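Local coordinates for putative branched chain amino acid ABC transporter, periplasmic amino acid-binding protein (Brucella ovis, PDB 4XFK), which serves as the amino-acid-binding component of an ABC transport system, probably capturing branched-chain amino acids in the periplasm for import, at residues 146-150 with 182-186; 240-246 with 260-266; 268-272 with 362-366; 354-360 with 374-380. The protein carries 1 engineered substitution. All coordinates share one frame; numbering follows the deposited sequence.

Contact 1: 146-150 with 182-186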
loop_
_atom_site.group_PDB
_atom_site.type_symbol
_atom_site.label_atom_id
_atom_site.label_comp_id
_atom_site.label_asym_id
_atom_site.label_seq_id
_atom_site.Cartn_x
_atom_site.Cartn_y
_atom_site.Cartn_z
ATOM N N ALA A 146 9.333 -12.450 4.814
ATOM C CA ALA A 146 9.915 -13.768 5.025
ATOM C C ALA A 146 11.429 -13.672 5.259
ATOM O O ALA A 146 11.969 -14.303 6.175
ATOM C CB ALA A 146 9.611 -14.678 3.834
ATOM N N GLN A 147 12.116 -12.885 4.437
ATOM C CA GLN A 147 13.559 -12.731 4.596
ATOM C C GLN A 147 13.920 -12.092 5.937
ATOM O O GLN A 147 14.899 -12.486 6.570
ATOM C CB GLN A 147 14.161 -11.933 3.444
ATOM C CG GLN A 147 15.678 -11.883 3.477
ATOM C CD GLN A 147 16.298 -13.240 3.243
ATOM O OE1 GLN A 147 15.896 -13.971 2.336
ATOM N NE2 GLN A 147 17.272 -13.594 4.071
ATOM N N GLY A 148 13.141 -11.104 6.365
ATOM C CA GLY A 148 13.360 -10.474 7.657
ATOM C C GLY A 148 13.236 -11.465 8.801
ATOM O O GLY A 148 14.078 -11.511 9.696
ATOM N N MET A 149 12.185 -12.279 8.766
ATOM C CA MET A 149 12.024 -13.343 9.758
ATOM C C MET A 149 13.207 -14.319 9.733
ATOM O O MET A 149 13.722 -14.715 10.788
ATOM C CB MET A 149 10.710 -14.082 9.542
ATOM C CG MET A 149 9.508 -13.196 9.802
ATOM S SD MET A 149 7.940 -13.992 9.436
ATOM C CE MET A 149 7.864 -15.188 10.775
ATOM N N LYS A 150 13.649 -14.692 8.531
ATOM C CA LYS A 150 14.811 -15.564 8.381
ATOM C C LYS A 150 16.067 -14.941 8.994
ATOM O O LYS A 150 16.802 -15.613 9.717
ATOM C CB LYS A 150 15.036 -15.896 6.908
ATOM C CG LYS A 150 16.224 -16.812 6.656
ATOM C CD LYS A 150 16.313 -17.148 5.178
ATOM C CE LYS A 150 17.460 -18.097 4.872
ATOM N NZ LYS A 150 17.349 -18.621 3.477
ATOM N N GLU A 182 13.948 -20.978 -1.874
ATOM C CA GLU A 182 15.108 -20.152 -1.552
ATOM C C GLU A 182 15.123 -19.666 -0.101
ATOM O O GLU A 182 16.144 -19.761 0.589
ATOM C CB GLU A 182 15.179 -18.948 -2.490
ATOM C CG GLU A 182 16.257 -17.947 -2.108
ATOM C CD GLU A 182 16.333 -16.780 -3.071
ATOM O OE1 GLU A 182 15.655 -16.831 -4.121
ATOM O OE2 GLU A 182 17.069 -15.812 -2.778
ATOM N N ILE A 183 13.999 -19.138 0.367
ATOM C CA ILE A 183 13.977 -18.599 1.717
ATOM C C ILE A 183 13.970 -19.716 2.762
ATOM O O ILE A 183 14.661 -19.629 3.774
ATOM C CB ILE A 183 12.842 -17.587 1.905
ATOM C CG1 ILE A 183 12.983 -16.480 0.853
ATOM C CG2 ILE A 183 12.889 -16.997 3.302
ATOM C CD1 ILE A 183 12.031 -15.307 1.025
ATOM N N GLY A 184 13.219 -20.779 2.511
ATOM C CA GLY A 184 13.330 -21.952 3.358
ATOM C C GLY A 184 12.160 -22.289 4.247
ATOM O O GLY A 184 12.302 -22.462 5.462
ATOM N N TYR A 185 10.995 -22.412 3.639
ATOM C CA TYR A 185 9.849 -22.957 4.334
ATOM C C TYR A 185 9.117 -23.856 3.357
ATOM O O TYR A 185 9.268 -23.719 2.141
ATOM C CB TYR A 185 8.938 -21.841 4.864
ATOM C CG TYR A 185 8.600 -20.791 3.829
ATOM C CD1 TYR A 185 7.537 -20.970 2.955
ATOM C CD2 TYR A 185 9.350 -19.620 3.718
ATOM C CE1 TYR A 185 7.226 -20.026 1.996
ATOM C CE2 TYR A 185 9.045 -18.665 2.763
ATOM C CZ TYR A 185 7.983 -18.874 1.908
ATOM O OH TYR A 185 7.681 -17.935 0.953
ATOM N N GLU A 186 8.357 -24.800 3.890
ATOM C CA GLU A 186 7.465 -25.589 3.066
ATOM C C GLU A 186 6.063 -25.039 3.240
ATOM O O GLU A 186 5.602 -24.853 4.368
ATOM C CB GLU A 186 7.507 -27.056 3.484
ATOM C CG GLU A 186 6.588 -27.951 2.667
ATOM C CD GLU A 186 6.520 -29.372 3.184
ATOM O OE1 GLU A 186 7.473 -29.824 3.857
ATOM O OE2 GLU A 186 5.501 -30.036 2.908
#
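Ile-183, toward the C-terminal part of helix 167-184, packs against Ala-146 and slants across Lys-150 of helix 138-152, a small helix-to-helix contact in the periplasmic binding protein fold. Its CD1 reaches the methyl of Ala-146, CB to CD1 being 3.8 Å, while its CG2 lies against the aliphatic part of Lys-150, 3.9 Å from CD. A third neighbour, OE1 of Gln-147, stands 4.1 Å from Ile-183 CG1; the amide nitrogen of that glutamine is held by Asp-151 one turn on. Lys-150 is stretched out, its CG anti to the backbone N (chi1 -180°) and every later torsion extended, which carries the amine to the backbone carbonyl of Ile-183. There NZ donates to Ile-183 O over 2.9 Å, coming from above the carbonyl plane, 36° out of it, at a position where a positive charge is probably welcome. After Gly-184, the ring of Tyr-185 brings CE2 to 4.2 Å from Ala-146 CB, and its hydroxyl is bonded to Val-176 O. Phe-217 of strand 215-218 touches both Ala-146 and Tyr-185, and Leu-155 closes against Ile-183, so the two helices come together beside strand 215-218 of the mixed sheet.

Contact 2: 240-246 with 260-266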
loop_
_atom_site.group_PDB
_atom_site.type_symbol
_atom_site.label_atom_id
_atom_site.label_comp_id
_atom_site.label_asym_id
_atom_site.label_seq_id
_atom_site.Cartn_x
_atom_site.Cartn_y
_atom_site.Cartn_z
ATOM N N LYS A 240 2.525 -17.942 14.248
ATOM C CA LYS A 240 2.506 -16.493 14.120
ATOM C C LYS A 240 2.214 -16.088 12.685
ATOM O O LYS A 240 2.695 -16.712 11.736
ATOM C CB LYS A 240 3.821 -15.894 14.614
ATOM C CG LYS A 240 4.067 -16.141 16.105
ATOM C CD LYS A 240 2.922 -15.594 16.970
ATOM C CE LYS A 240 3.024 -16.058 18.420
ATOM N NZ LYS A 240 1.844 -15.580 19.209
ATOM N N PHE A 241 1.385 -15.065 12.528
ATOM C CA PHE A 241 1.077 -14.536 11.212
ATOM C C PHE A 241 2.228 -13.692 10.680
ATOM O O PHE A 241 2.842 -12.924 11.418
ATOM C CB PHE A 241 -0.202 -13.691 11.260
ATOM C CG PHE A 241 -1.462 -14.495 11.451
ATOM C CD1 PHE A 241 -2.123 -15.046 10.368
ATOM C CD2 PHE A 241 -1.991 -14.684 12.712
ATOM C CE1 PHE A 241 -3.285 -15.781 10.547
ATOM C CE2 PHE A 241 -3.157 -15.422 12.894
ATOM C CZ PHE A 241 -3.802 -15.966 11.811
ATOM N N ALA A 242 2.521 -13.857 9.395
ATOM C CA ALA A 242 3.479 -13.012 8.694
ATOM C C ALA A 242 2.695 -12.287 7.613
ATOM O O ALA A 242 2.163 -12.920 6.700
ATOM C CB ALA A 242 4.597 -13.849 8.096
ATOM N N THR A 243 2.605 -10.964 7.742
ATOM C CA THR A 243 1.580 -10.220 7.034
ATOM C C THR A 243 2.101 -8.985 6.333
ATOM O O THR A 243 3.226 -8.528 6.576
ATOM C CB THR A 243 0.491 -9.720 8.014
ATOM O OG1 THR A 243 1.019 -8.644 8.807
ATOM C CG2 THR A 243 -0.010 -10.850 8.914
ATOM N N SER A 244 1.235 -8.429 5.488
ATOM C CA SER A 244 1.425 -7.104 4.927
ATOM C C SER A 244 0.636 -6.039 5.677
ATOM O O SER A 244 1.038 -4.879 5.663
ATOM C CB SER A 244 1.011 -7.094 3.452
ATOM O OG SER A 244 -0.232 -7.759 3.257
ATOM N N PHE A 245 -0.464 -6.426 6.333
ATOM C CA PHE A 245 -1.443 -5.434 6.803
ATOM C C PHE A 245 -1.859 -5.572 8.264
ATOM O O PHE A 245 -2.884 -5.013 8.664
ATOM C CB PHE A 245 -2.705 -5.451 5.927
ATOM C CG PHE A 245 -2.435 -5.211 4.461
ATOM C CD1 PHE A 245 -1.646 -4.148 4.042
ATOM C CD2 PHE A 245 -2.973 -6.055 3.504
ATOM C CE1 PHE A 245 -1.388 -3.947 2.687
ATOM C CE2 PHE A 245 -2.731 -5.855 2.158
ATOM C CZ PHE A 245 -1.938 -4.795 1.742
ATOM N N LEU A 246 -1.064 -6.258 9.085
ATOM C CA LEU A 246 -1.478 -6.448 10.473
ATOM C C LEU A 246 -1.590 -5.141 11.256
ATOM O O LEU A 246 -2.348 -5.073 12.225
ATOM C CB LEU A 246 -0.550 -7.417 11.204
ATOM C CG LEU A 246 -1.050 -7.918 12.559
ATOM C CD1 LEU A 246 -2.343 -8.711 12.426
ATOM C CD2 LEU A 246 0.020 -8.744 13.242
ATOM N N GLU A 260 1.504 -11.212 21.052
ATOM C CA GLU A 260 2.959 -11.177 20.947
ATOM C C GLU A 260 3.482 -11.968 19.747
ATOM O O GLU A 260 3.063 -13.095 19.507
ATOM C CB GLU A 260 3.597 -11.704 22.241
ATOM C CG GLU A 260 5.127 -11.631 22.276
ATOM C CD GLU A 260 5.732 -12.259 23.526
ATOM O OE1 GLU A 260 4.976 -12.797 24.363
ATOM O OE2 GLU A 260 6.972 -12.225 23.669
ATOM N N GLY A 261 4.380 -11.359 18.981
ATOM C CA GLY A 261 5.196 -12.117 18.052
ATOM C C GLY A 261 4.733 -12.211 16.612
ATOM O O GLY A 261 5.427 -12.794 15.782
ATOM N N HIS A 262 3.557 -11.672 16.301
ATOM C CA HIS A 262 3.125 -11.604 14.905
ATOM C C HIS A 262 3.931 -10.552 14.162
ATOM O O HIS A 262 4.502 -9.645 14.778
ATOM C CB HIS A 262 1.624 -11.353 14.809
ATOM C CG HIS A 262 0.819 -12.400 15.501
ATOM N ND1 HIS A 262 0.523 -13.614 14.918
ATOM C CD2 HIS A 262 0.292 -12.439 16.748
ATOM C CE1 HIS A 262 -0.167 -14.351 15.772
ATOM N NE2 HIS A 262 -0.313 -13.663 16.891
ATOM N N ILE A 263 3.979 -10.683 12.841
ATOM C CA ILE A 263 4.942 -9.951 12.032
ATOM C C ILE A 263 4.275 -9.217 10.872
ATOM O O ILE A 263 3.304 -9.701 10.281
ATOM C CB ILE A 263 6.004 -10.934 11.444
ATOM C CG1 ILE A 263 6.585 -11.856 12.528
ATOM C CG2 ILE A 263 7.130 -10.194 10.726
ATOM C CD1 ILE A 263 7.395 -11.127 13.587
ATOM N N VAL A 264 4.805 -8.046 10.545
ATOM C CA VAL A 264 4.361 -7.295 9.373
ATOM C C VAL A 264 5.588 -6.647 8.736
ATOM O O VAL A 264 6.559 -6.346 9.430
ATOM C CB VAL A 264 3.298 -6.226 9.757
ATOM C CG1 VAL A 264 3.918 -5.091 10.571
ATOM C CG2 VAL A 264 2.558 -5.682 8.528
ATOM N N SER A 265 5.566 -6.476 7.417
ATOM C CA SER A 265 6.587 -5.700 6.718
ATOM C C SER A 265 5.892 -4.536 6.024
ATOM O O SER A 265 4.934 -4.747 5.269
ATOM C CB SER A 265 7.315 -6.561 5.695
ATOM O OG SER A 265 8.316 -5.785 5.056
ATOM N N THR A 266 6.347 -3.316 6.313
ATOM C CA THR A 266 5.719 -2.105 5.772
ATOM C C THR A 266 6.784 -1.058 5.444
ATOM O O THR A 266 7.938 -1.218 5.831
ATOM C CB THR A 266 4.723 -1.456 6.764
ATOM O OG1 THR A 266 5.455 -0.661 7.695
ATOM C CG2 THR A 266 3.857 -2.476 7.478
#
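Lys-240 and His-262 both set CG beside the backbone N (chi1 -63° and -58°), and a second bend at chi2 of the lysine lays its chain across the imidazole at about a right angle. CD rides over one face of the ring, 3.7 Å from the centroid, a CH-pi contact, and NZ then donates to Glu-260 O at 2.8 Å, almost in line with the C=O. The ring edge is used too: ND1 accepts from Phe-241 N over 2.9 Å, in the ring plane and nearly straight at 167°. This bond is consistent with ND1 lacking a proton and makes the histidine side chain stand in for a strand backbone before the regular pairing begins. Phe-241 lies alongside, its CD2 close to ND1, and Leu-246 CD2 presses on His-262 CB at 3.4 Å. Farther along, Ile-263 O is gripped twice, by Thr-243 N and by Thr-243 OG1, each at 2.9 Å. The same hydroxyl oxygen accepts from Leu-246 N in an ST motif, joining the strand ladder to the turn after it; Val-264 CG2 nestles against OG1 at 3.3 Å. Phe-241 is covered by helix 223-235, Ala-242 and Ile-263 by helix 138-152. Parallel neighbours with helix 251-255 between them, strands 240-243 and 263-266 form a beta-alpha-beta unit of the kind from which the lobes of periplasmic binding proteins are built.

Contact 3: 268-272 with 362-366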
loop_
_atom_site.group_PDB
_atom_site.type_symbol
_atom_site.label_atom_id
_atom_site.label_comp_id
_atom_site.label_asym_id
_atom_site.label_seq_id
_atom_site.Cartn_x
_atom_site.Cartn_y
_atom_site.Cartn_z
ATOM N N PHE A 268 7.301 1.687 6.813
ATOM C CA PHE A 268 7.479 2.654 7.893
ATOM C C PHE A 268 7.308 2.061 9.291
ATOM O O PHE A 268 6.500 1.153 9.510
ATOM C CB PHE A 268 6.480 3.804 7.711
ATOM C CG PHE A 268 6.475 4.792 8.847
ATOM C CD1 PHE A 268 7.490 5.728 8.974
ATOM C CD2 PHE A 268 5.462 4.776 9.793
ATOM C CE1 PHE A 268 7.492 6.643 10.028
ATOM C CE2 PHE A 268 5.460 5.688 10.849
ATOM C CZ PHE A 268 6.475 6.613 10.960
ATOM N N ASN A 269 8.062 2.599 10.241
ATOM C CA ASN A 269 7.756 2.404 11.645
ATOM C C ASN A 269 8.262 3.653 12.360
ATOM O O ASN A 269 9.317 4.167 12.006
ATOM C CB ASN A 269 8.429 1.126 12.173
ATOM C CG ASN A 269 8.178 0.899 13.645
ATOM O OD1 ASN A 269 8.771 1.566 14.487
ATOM N ND2 ASN A 269 7.306 -0.051 13.967
ATOM N N PRO A 270 7.511 4.162 13.347
ATOM C CA PRO A 270 7.937 5.390 14.032
ATOM C C PRO A 270 9.364 5.352 14.593
ATOM O O PRO A 270 9.991 6.408 14.673
ATOM C CB PRO A 270 6.940 5.511 15.186
ATOM C CG PRO A 270 5.720 4.823 14.698
ATOM C CD PRO A 270 6.185 3.705 13.803
ATOM N N GLU A 271 9.850 4.173 14.989
ATOM C CA GLU A 271 11.177 4.032 15.599
ATOM C C GLU A 271 12.234 3.502 14.643
ATOM O O GLU A 271 13.339 3.171 15.074
ATOM C CB GLU A 271 11.150 3.028 16.748
ATOM C CG GLU A 271 10.130 3.240 17.819
ATOM C CD GLU A 271 10.188 2.123 18.844
ATOM O OE1 GLU A 271 9.165 1.438 19.035
ATOM O OE2 GLU A 271 11.266 1.920 19.448
ATOM N N ALA A 272 11.902 3.376 13.363
ATOM C CA ALA A 272 12.811 2.714 12.434
ATOM C C ALA A 272 13.879 3.628 11.853
ATOM O O ALA A 272 14.896 3.147 11.366
ATOM C CB ALA A 272 12.041 2.013 11.325
ATOM N N LYS A 362 7.653 -3.955 23.832
ATOM C CA LYS A 362 8.783 -3.036 23.781
ATOM C C LYS A 362 8.541 -1.848 22.844
ATOM O O LYS A 362 9.258 -0.860 22.918
ATOM C CB LYS A 362 10.059 -3.770 23.368
ATOM C CG LYS A 362 10.553 -4.797 24.382
ATOM C CD LYS A 362 11.719 -5.607 23.823
ATOM C CE LYS A 362 12.179 -6.679 24.803
ATOM N NZ LYS A 362 11.077 -7.612 25.179
ATOM N N ALA A 363 7.543 -1.935 21.966
ATOM C CA ALA A 363 7.278 -0.856 21.017
ATOM C C ALA A 363 6.899 0.426 21.745
ATOM O O ALA A 363 6.101 0.396 22.677
ATOM C CB ALA A 363 6.172 -1.263 20.061
ATOM N N ARG A 364 7.466 1.550 21.314
ATOM C CA ARG A 364 7.160 2.841 21.923
ATOM C C ARG A 364 5.723 3.278 21.647
ATOM O O ARG A 364 5.017 3.730 22.551
ATOM C CB ARG A 364 8.125 3.915 21.429
ATOM C CG ARG A 364 7.866 5.288 22.040
ATOM C CD ARG A 364 9.043 6.214 21.826
ATOM N NE ARG A 364 10.258 5.647 22.393
ATOM C CZ ARG A 364 10.623 5.782 23.666
ATOM N NH1 ARG A 364 9.863 6.476 24.508
ATOM N NH2 ARG A 364 11.748 5.225 24.098
ATOM N N ILE A 365 5.301 3.156 20.388
ATOM C CA ILE A 365 3.954 3.527 19.980
ATOM C C ILE A 365 3.087 2.273 20.016
ATOM O O ILE A 365 3.327 1.317 19.270
ATOM C CB ILE A 365 3.949 4.126 18.558
ATOM C CG1 ILE A 365 4.832 5.378 18.484
ATOM C CG2 ILE A 365 2.524 4.420 18.102
ATOM C CD1 ILE A 365 4.520 6.405 19.520
ATOM N N LYS A 366 2.083 2.281 20.887
ATOM C CA LYS A 366 1.223 1.120 21.101
ATOM C C LYS A 366 0.093 1.060 20.084
ATOM O O LYS A 366 -0.350 2.092 19.578
ATOM C CB LYS A 366 0.624 1.170 22.504
ATOM C CG LYS A 366 1.639 1.427 23.598
ATOM C CD LYS A 366 2.720 0.369 23.587
ATOM C CE LYS A 366 3.617 0.506 24.799
ATOM N NZ LYS A 366 4.611 -0.594 24.854
HETATM O O HOH W 1 11.264 0.600 21.720
HETATM O O HOH W 2 6.958 2.662 18.080
HETATM O O HOH W 3 12.095 4.568 20.602
#
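Pro-270 and Glu-271 occupy the corner of a type I beta turn running from Asn-269 to Ala-272 and face the irregular chain at Arg-364 and Ile-365, the CA atoms of Pro-270 and Ile-365 being 7.4 Å apart, so that side chains must span the gap. Glu-271 does most of this. Extended beyond CG, it delivers OE1 to Arg-364 N, a 2.8 Å bond that is straight at the hydrogen (174°) but arrives from above the carboxylate plane, 51° out of it. The turn itself is pinned by Asn-269, whose OD1 takes Glu-271 N in an Asx turn and so sets the base of the glutamate; the two loops joined here follow strand 263-266 and strand 350-360 of the same sheet. Arg-364 passes the glutamate at about a right angle, its CB 3.6 Å from OE1, and its guanidinium plane stands 77° from the carboxylate. No direct ion pair forms: one water donates to OE2 and accepts from Arg-364 NE at 2.8 Å. A second links OE1 to Ile-365 N, and a third links OE2 to Lys-362 O. Next to these waters, Ile-365 CG1 leans on the ring of Pro-270, 3.9 Å from CB, with Met-278 of helix 274-288 against the proline too.

Contact 4: 354-360 with 374-380. With ACT (acetate ion), chain C.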
loop_
_atom_site.group_PDB
_atom_site.type_symbol
_atom_site.label_atom_id
_atom_site.label_comp_id
_atom_site.label_asym_id
_atom_site.label_seq_id
_atom_site.Cartn_x
_atom_site.Cartn_y
_atom_site.Cartn_z
ATOM N N MET A 354 12.005 -0.999 3.299
ATOM C CA MET A 354 10.964 -1.758 3.979
ATOM C C MET A 354 11.429 -2.136 5.377
ATOM O O MET A 354 12.588 -2.477 5.589
ATOM C CB MET A 354 10.612 -3.015 3.182
ATOM C CG MET A 354 9.863 -2.728 1.883
ATOM S SD MET A 354 8.196 -2.055 2.144
ATOM C CE MET A 354 7.333 -3.536 2.668
ATOM N N VAL A 355 10.512 -2.076 6.330
ATOM C CA VAL A 355 10.821 -2.353 7.719
ATOM C C VAL A 355 9.989 -3.524 8.193
ATOM O O VAL A 355 8.757 -3.483 8.147
ATOM C CB VAL A 355 10.476 -1.139 8.596
ATOM C CG1 VAL A 355 10.989 -1.341 10.014
ATOM C CG2 VAL A 355 11.061 0.099 7.992
ATOM N N VAL A 356 10.666 -4.568 8.657
ATOM C CA VAL A 356 9.983 -5.731 9.200
ATOM C C VAL A 356 9.868 -5.564 10.713
ATOM O O VAL A 356 10.833 -5.184 11.381
ATOM C CB VAL A 356 10.688 -7.043 8.820
ATOM C CG1 VAL A 356 9.760 -8.211 9.083
ATOM C CG2 VAL A 356 11.079 -7.007 7.343
ATOM N N GLN A 357 8.670 -5.834 11.229
ATOM C CA GLN A 357 8.276 -5.440 12.578
ATOM C C GLN A 357 7.569 -6.578 13.302
ATOM O O GLN A 357 6.833 -7.358 12.677
ATOM C CB GLN A 357 7.323 -4.248 12.507
ATOM C CG GLN A 357 7.907 -3.014 11.826
ATOM C CD GLN A 357 6.846 -2.134 11.204
ATOM O OE1 GLN A 357 6.031 -1.539 11.910
ATOM N NE2 GLN A 357 6.852 -2.038 9.876
ATOM N N GLU A 358 7.770 -6.656 14.617
ATOM C CA GLU A 358 7.122 -7.674 15.442
ATOM C C GLU A 358 6.207 -7.021 16.470
ATOM O O GLU A 358 6.491 -5.926 16.947
ATOM C CB GLU A 358 8.173 -8.524 16.154
ATOM C CG GLU A 358 9.059 -7.738 17.118
ATOM C CD GLU A 358 10.098 -8.597 17.794
ATOM O OE1 GLU A 358 9.713 -9.456 18.611
ATOM O OE2 GLU A 358 11.297 -8.410 17.508
ATOM N N VAL A 359 5.111 -7.689 16.813
ATOM C CA VAL A 359 4.242 -7.186 17.870
ATOM C C VAL A 359 4.895 -7.465 19.224
ATOM O O VAL A 359 5.207 -8.615 19.545
ATOM C CB VAL A 359 2.850 -7.828 17.798
ATOM C CG1 VAL A 359 1.961 -7.288 18.911
ATOM C CG2 VAL A 359 2.229 -7.570 16.420
ATOM N N SER A 360 5.106 -6.408 20.006
ATOM C CA SER A 360 5.927 -6.486 21.207
ATOM C C SER A 360 5.546 -5.398 22.197
ATOM O O SER A 360 5.160 -4.299 21.802
ATOM C CB SER A 360 7.403 -6.324 20.836
ATOM O OG SER A 360 8.219 -6.219 21.994
ATOM N N PHE A 374 4.022 -2.219 17.305
ATOM C CA PHE A 374 4.925 -2.748 16.301
ATOM C C PHE A 374 6.343 -2.258 16.537
ATOM O O PHE A 374 6.604 -1.063 16.554
ATOM C CB PHE A 374 4.395 -2.404 14.909
ATOM C CG PHE A 374 3.128 -3.136 14.583
ATOM C CD1 PHE A 374 1.891 -2.608 14.922
ATOM C CD2 PHE A 374 3.177 -4.395 13.995
ATOM C CE1 PHE A 374 0.717 -3.312 14.654
ATOM C CE2 PHE A 374 2.009 -5.092 13.723
ATOM C CZ PHE A 374 0.781 -4.549 14.053
ATOM N N LEU A 375 7.251 -3.206 16.747
ATOM C CA LEU A 375 8.647 -2.917 17.041
ATOM C C LEU A 375 9.470 -3.341 15.832
ATOM O O LEU A 375 9.414 -4.500 15.424
ATOM C CB LEU A 375 9.089 -3.725 18.262
ATOM C CG LEU A 375 10.541 -3.544 18.710
ATOM C CD1 LEU A 375 10.698 -2.238 19.458
ATOM C CD2 LEU A 375 11.000 -4.726 19.572
ATOM N N PRO A 376 10.232 -2.403 15.244
ATOM C CA PRO A 376 11.037 -2.749 14.067
ATOM C C PRO A 376 12.241 -3.612 14.439
ATOM O O PRO A 376 12.851 -3.375 15.485
ATOM C CB PRO A 376 11.506 -1.382 13.556
ATOM C CG PRO A 376 11.552 -0.520 14.776
ATOM C CD PRO A 376 10.456 -1.013 15.690
ATOM N N PHE A 377 12.581 -4.595 13.605
ATOM C CA PHE A 377 13.780 -5.399 13.860
ATOM C C PHE A 377 14.713 -5.565 12.658
ATOM O O PHE A 377 15.832 -6.053 12.811
ATOM C CB PHE A 377 13.437 -6.761 14.486
ATOM C CG PHE A 377 12.620 -7.666 13.602
ATOM C CD1 PHE A 377 13.229 -8.452 12.633
ATOM C CD2 PHE A 377 11.243 -7.764 13.768
ATOM C CE1 PHE A 377 12.481 -9.297 11.829
ATOM C CE2 PHE A 377 10.496 -8.605 12.967
ATOM C CZ PHE A 377 11.116 -9.384 12.008
ATOM N N LYS A 378 14.259 -5.166 11.473
ATOM C CA LYS A 378 15.082 -5.247 10.269
ATOM C C LYS A 378 14.599 -4.236 9.245
ATOM O O LYS A 378 13.412 -4.174 8.945
ATOM C CB LYS A 378 15.034 -6.658 9.662
ATOM C CG LYS A 378 15.755 -6.804 8.322
ATOM C CD LYS A 378 17.256 -6.579 8.464
ATOM C CE LYS A 378 17.968 -6.753 7.130
ATOM N NZ LYS A 378 19.432 -6.487 7.228
ATOM N N THR A 379 15.518 -3.443 8.709
ATOM C CA THR A 379 15.189 -2.545 7.609
ATOM C C THR A 379 15.978 -2.949 6.380
ATOM O O THR A 379 17.203 -3.073 6.430
ATOM C CB THR A 379 15.505 -1.083 7.943
ATOM O OG1 THR A 379 14.648 -0.640 8.998
ATOM C CG2 THR A 379 15.288 -0.200 6.719
ATOM N N PHE A 380 15.266 -3.180 5.285
ATOM C CA PHE A 380 15.897 -3.443 4.004
ATOM C C PHE A 380 15.970 -2.140 3.231
ATOM O O PHE A 380 15.009 -1.373 3.208
ATOM C CB PHE A 380 15.096 -4.475 3.212
ATOM C CG PHE A 380 15.119 -5.844 3.812
ATOM C CD1 PHE A 380 16.254 -6.640 3.703
ATOM C CD2 PHE A 380 14.011 -6.349 4.473
ATOM C CE1 PHE A 380 16.288 -7.914 4.258
ATOM C CE2 PHE A 380 14.031 -7.628 5.022
ATOM C CZ PHE A 380 15.174 -8.411 4.919
HETATM C C ACT C . 15.368 -1.306 12.611
HETATM O O ACT C . 16.159 -2.150 13.097
HETATM O OXT ACT C . 14.786 -1.662 11.562
HETATM C CH3 ACT C . 15.122 0.031 13.249
#
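Phe-377 is the bump that shapes this antiparallel pair. At a classic beta bulge, Phe-377 and Lys-378 both face Val-356, and Val-356 O accepts from Phe-377 N at 2.9 Å but only weakly from Lys-378 N. With CG between its backbone N and carbonyl carbon (chi1 64°), the phenylalanine folds back over the partner strand. One face of the ring rests over Val-356 O, its CZ is pushed against Val-356 CG1 at 3.4 Å, and its edge meets Glu-358 N in plane. The ring thus fills the groove between Val-356 and Glu-358; Glu-358 stands beside it with its carboxylate turned 89° to the ring plane. On the same face, the other branch of Val-356 touches the edge of Phe-380, CG2 to CE2 being 3.8 Å, so this valine is wedged between two aromatic rings. On the face carrying Val-355, Gln-357 and Val-359, Val-355 CG1 sits against Pro-376 CB at 3.6 Å, and Val-359 CG2 lies alongside Phe-374, 3.7 Å from CE2. Between them Gln-357 crosses Phe-374 at about a right angle, OE1 coming 3.5 Å from its CB. NE2 of that amide bonds to Val-355 O and to Thr-266, while OE1 takes Asn-269. An acetate, probably from the crystallisation liquor, accepts from Thr-379 OG1 at 2.8 Å. Lys-152 adds a cation-pi contact to Phe-377. The chemistry is therefore divided: backbone bonds set the register, apolar side chains make most of the side-chain contacts, and the buried amide of Gln-357 is bonded at both ends, while Lys-152 pairs only weakly, at long range, with Glu-358.

From the N terminus, contact 1 comes first, bringing helix 167-184 back to helix 138-152 across strand 158-164. Contact 2 follows in series, closing the short crossover through helix 251-255. Its second strand runs directly into the turn of contact 3, whose partner lies some 90 residues on. Contact 4 closes the connection 361-373 between antiparallel strands 350-360 and 373-380; contacts 3 and 4 cross, their segments alternating along the chain, and Asn-269 of contact 3 reaches both strands of contact 4. Strand 263-266 of contact 2 neighbours strand 354-360, with Val-264 O and Thr-266 O close to Gln-357 N and Val-355 N. Helix 138-152 completes the block: Met-149 packs on Ala-242 and Ile-263, Gly-148 on Phe-377.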